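Local coordinates for protein ribonuclease S-F11 (PDB 1IOO) that cleaves RNA as a secreted T2-family ribonuclease of the tobacco style, associated with gametophytic self-incompatibility, by which the plant rejects its own pollen, at residues Q6-W11 with T30-W35. Residues are numbered along the deposited sequence; the frame is centred on the assembly and turned at random.
Sequences QLVLTW and TIHGLW
Val8 pushes its CG2 methyl against one face of the Trp35 indole, a CH-pi contact in which CG2 sits 3.6 Å from the centroid of the six-membered ring and only 7° off the ring normal. Its other methyl, CG1, lies anti to the backbone N (chi1 -178°), 3.8 Å from His32 CB and at the edge of the imidazole, near its plane. One valine thus touches both the indole and the catalytic proton donor. Alongside the indole runs the extended side chain of Gln6, its amide turned 75° from the ring plane; NE2 comes to 3.9 Å from Trp35 CE3, while OE1 is held by Lys152.

The two strands are antiparallel with a classic bulge: Val8 O accepts from His32 N at 2.8 Å and weakly from Gly33 N at 3.3 Å. The extra residue of the bulge, His32, brings its CB to 3.0 Å from Thr10 OG1, and a water hydrogen-bonded to Thr10 OG1 makes a second, weak hydrogen bond to His32 ND1. Replacing Trp35 with an alanine would probably strip Val8 CG2 of its aromatic cover and take the stacking partner from His91, the proton acceptor.

Leu7, Leu9, Ile31 and Leu34 point to the other side of the sheet, where helix 101-113 packs on them; strand 4-10 lies between strands 30-37 and 162-170 in the antiparallel sheet.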
ATOM      1  N   GLN A   6       5.362   7.262   0.471  1.00  9.14           N
ATOM      2  CA  GLN A   6       5.065   6.019   1.147  1.00 10.12           C
ATOM      3  C   GLN A   6       4.258   5.089   0.262  1.00  9.57           C
ATOM      4  O   GLN A   6       3.125   5.397  -0.111  1.00  9.71           O
ATOM      5  CB  GLN A   6       4.294   6.253   2.456  1.00 11.93           C
ATOM      6  CG  GLN A   6       4.002   4.930   3.163  1.00 14.57           C
ATOM      7  CD  GLN A   6       3.204   5.068   4.438  1.00 18.92           C
ATOM      8  OE1 GLN A   6       2.943   4.078   5.122  1.00 23.28           O
ATOM      9  NE2 GLN A   6       2.806   6.292   4.767  1.00 23.46           N
ATOM     10  N   LEU A   7       4.868   3.976  -0.129  1.00  8.76           N
ATOM     11  CA  LEU A   7       4.145   2.967  -0.874  1.00  9.28           C
ATOM     12  C   LEU A   7       3.369   2.110   0.108  1.00  9.09           C
ATOM     13  O   LEU A   7       3.961   1.492   0.998  1.00  9.47           O
ATOM     14  CB  LEU A   7       5.105   2.082  -1.680  1.00  9.65           C
ATOM     15  CG  LEU A   7       4.435   0.927  -2.439  1.00  9.17           C
ATOM     16  CD1 LEU A   7       3.665   1.466  -3.637  1.00 10.78           C
ATOM     17  CD2 LEU A   7       5.492  -0.071  -2.895  1.00 10.95           C
ATOM     18  N   VAL A   8       2.048   2.122  -0.005  1.00  8.59           N
ATOM     19  CA  VAL A   8       1.216   1.347   0.897  1.00  8.64           C
ATOM     20  C   VAL A   8       0.690   0.107   0.214  1.00  9.10           C
ATOM     21  O   VAL A   8      -0.050   0.194  -0.767  1.00  9.39           O
ATOM     22  CB  VAL A   8       0.030   2.174   1.423  1.00  9.61           C
ATOM     23  CG1 VAL A   8      -0.787   1.345   2.414  1.00 11.07           C
ATOM     24  CG2 VAL A   8       0.547   3.447   2.079  1.00 11.09           C
ATOM     25  N   LEU A   9       1.090  -1.049   0.729  1.00  8.22           N
ATOM     26  CA  LEU A   9       0.665  -2.324   0.173  1.00  9.43           C
ATOM     27  C   LEU A   9      -0.362  -2.993   1.072  1.00  9.95           C
ATOM     28  O   LEU A   9      -0.149  -3.154   2.274  1.00  9.84           O
ATOM     29  CB  LEU A   9       1.864  -3.257  -0.012  1.00 10.79           C
ATOM     30  CG  LEU A   9       2.953  -2.748  -0.966  1.00  8.82           C
ATOM     31  CD1 LEU A   9       4.132  -3.713  -0.952  1.00 12.68           C
ATOM     32  CD2 LEU A   9       2.406  -2.601  -2.379  1.00 13.45           C
ATOM     33  N   THR A  10      -1.474  -3.383   0.467  1.00  9.23           N
ATOM     34  CA  THR A  10      -2.565  -4.032   1.171  1.00 11.12           C
ATOM     35  C   THR A  10      -2.443  -5.550   1.124  1.00 10.75           C
ATOM     36  O   THR A  10      -2.023  -6.118   0.118  1.00  9.49           O
ATOM     37  CB  THR A  10      -3.920  -3.729   0.489  1.00 13.05           C
ATOM     38  OG1 THR A  10      -4.226  -2.337   0.594  1.00 18.66           O
ATOM     39  CG2 THR A  10      -5.032  -4.568   1.104  1.00 15.82           C
ATOM     40  N   TRP A  11      -2.760  -6.193   2.240  1.00 10.32           N
ATOM     41  CA  TRP A  11      -2.886  -7.636   2.256  1.00  9.12           C
ATOM     42  C   TRP A  11      -4.364  -7.944   2.027  1.00  9.06           C
ATOM     43  O   TRP A  11      -5.181  -7.766   2.925  1.00  8.54           O
ATOM     44  CB  TRP A  11      -2.406  -8.214   3.594  1.00  9.60           C
ATOM     45  CG  TRP A  11      -2.516  -9.720   3.676  1.00  9.56           C
ATOM     46  CD1 TRP A  11      -3.168 -10.439   4.635  1.00 10.49           C
ATOM     47  CD2 TRP A  11      -1.980 -10.679   2.749  1.00  9.39           C
ATOM     48  NE1 TRP A  11      -3.078 -11.781   4.366  1.00 11.51           N
ATOM     49  CE2 TRP A  11      -2.357 -11.959   3.214  1.00  9.49           C
ATOM     50  CE3 TRP A  11      -1.222 -10.580   1.572  1.00  8.12           C
ATOM     51  CZ2 TRP A  11      -2.003 -13.135   2.543  1.00 10.38           C
ATOM     52  CZ3 TRP A  11      -0.869 -11.751   0.900  1.00 10.23           C
ATOM     53  CH2 TRP A  11      -1.263 -13.012   1.391  1.00  9.97           C
ATOM     54  N   THR A  30      -1.228  -6.136  -2.747  1.00  8.97           N
ATOM     55  CA  THR A  30      -1.619  -5.238  -3.819  1.00  8.29           C
ATOM     56  C   THR A  30      -1.407  -3.804  -3.379  1.00  8.05           C
ATOM     57  O   THR A  30      -1.242  -3.536  -2.191  1.00  7.79           O
ATOM     58  CB  THR A  30      -3.092  -5.419  -4.219  1.00  9.84           C
ATOM     59  OG1 THR A  30      -3.923  -5.177  -3.082  1.00  9.47           O
ATOM     60  CG2 THR A  30      -3.334  -6.825  -4.747  1.00 10.34           C
ATOM     61  N   ILE A  31      -1.386  -2.882  -4.331  1.00  8.29           N
ATOM     62  CA  ILE A  31      -1.174  -1.483  -3.999  1.00  7.45           C
ATOM     63  C   ILE A  31      -2.441  -0.836  -3.453  1.00  7.58           C
ATOM     64  O   ILE A  31      -3.522  -0.977  -4.030  1.00  9.55           O
ATOM     65  CB  ILE A  31      -0.759  -0.672  -5.233  1.00  7.78           C
ATOM     66  CG1 ILE A  31       0.545  -1.225  -5.807  1.00  7.96           C
ATOM     67  CG2 ILE A  31      -0.626   0.803  -4.863  1.00  7.45           C
ATOM     68  CD1 ILE A  31       0.854  -0.708  -7.201  1.00 11.91           C
ATOM     69  N   HIS A  32      -2.304  -0.154  -2.320  1.00  8.36           N
ATOM     70  CA  HIS A  32      -3.412   0.604  -1.744  1.00 10.54           C
ATOM     71  C   HIS A  32      -3.245   2.064  -2.103  1.00 11.60           C
ATOM     72  O   HIS A  32      -4.215   2.782  -2.364  1.00 12.92           O
ATOM     73  CB  HIS A  32      -3.439   0.477  -0.222  1.00 13.36           C
ATOM     74  CG  HIS A  32      -4.529   1.275   0.419  1.00 18.92           C
ATOM     75  ND1 HIS A  32      -5.860   1.097   0.106  1.00 21.56           N
ATOM     76  CD2 HIS A  32      -4.488   2.268   1.338  1.00 22.12           C
ATOM     77  CE1 HIS A  32      -6.591   1.950   0.804  1.00 22.55           C
ATOM     78  NE2 HIS A  32      -5.783   2.671   1.559  1.00 24.19           N
ATOM     79  N   GLY A  33      -1.990   2.494  -2.129  1.00 10.11           N
ATOM     80  CA  GLY A  33      -1.679   3.858  -2.494  1.00 10.45           C
ATOM     81  C   GLY A  33      -0.198   4.179  -2.495  1.00 10.67           C
ATOM     82  O   GLY A  33       0.656   3.374  -2.114  1.00 10.60           O
ATOM     83  N   LEU A  34       0.092   5.369  -3.004  1.00  9.29           N
ATOM     84  CA  LEU A  34       1.428   5.938  -3.028  1.00  9.08           C
ATOM     85  C   LEU A  34       1.308   7.357  -2.530  1.00  9.37           C
ATOM     86  O   LEU A  34       0.879   8.247  -3.266  1.00 10.31           O
ATOM     87  CB  LEU A  34       2.000   5.892  -4.452  1.00  9.22           C
ATOM     88  CG  LEU A  34       3.443   6.375  -4.637  1.00  9.36           C
ATOM     89  CD1 LEU A  34       4.383   5.590  -3.730  1.00 12.38           C
ATOM     90  CD2 LEU A  34       3.854   6.221  -6.097  1.00 11.14           C
ATOM     91  N   TRP A  35       1.656   7.568  -1.265  1.00  9.91           N
ATOM     92  CA  TRP A  35       1.367   8.849  -0.628  1.00 10.61           C
ATOM     93  C   TRP A  35       2.568   9.757  -0.403  1.00 10.09           C
ATOM     94  O   TRP A  35       3.477   9.438   0.367  1.00 11.26           O
ATOM     95  CB  TRP A  35       0.690   8.608   0.731  1.00 11.41           C
ATOM     96  CG  TRP A  35      -0.506   7.703   0.684  1.00 14.21           C
ATOM     97  CD1 TRP A  35      -1.294   7.437  -0.396  1.00 14.37           C
ATOM     98  CD2 TRP A  35      -1.068   6.970   1.778  1.00 17.46           C
ATOM     99  NE1 TRP A  35      -2.315   6.585  -0.044  1.00 16.25           N
ATOM    100  CE2 TRP A  35      -2.197   6.282   1.285  1.00 15.73           C
ATOM    101  CE3 TRP A  35      -0.726   6.827   3.129  1.00 19.16           C
ATOM    102  CZ2 TRP A  35      -2.989   5.460   2.097  1.00 18.60           C
ATOM    103  CZ3 TRP A  35      -1.516   6.008   3.937  1.00 19.35           C
ATOM    104  CH2 TRP A  35      -2.631   5.339   3.414  1.00 18.98           C
TER
HETATM  105  O   HOH W   1      -6.404  -1.692  -1.720  1.00 26.73           O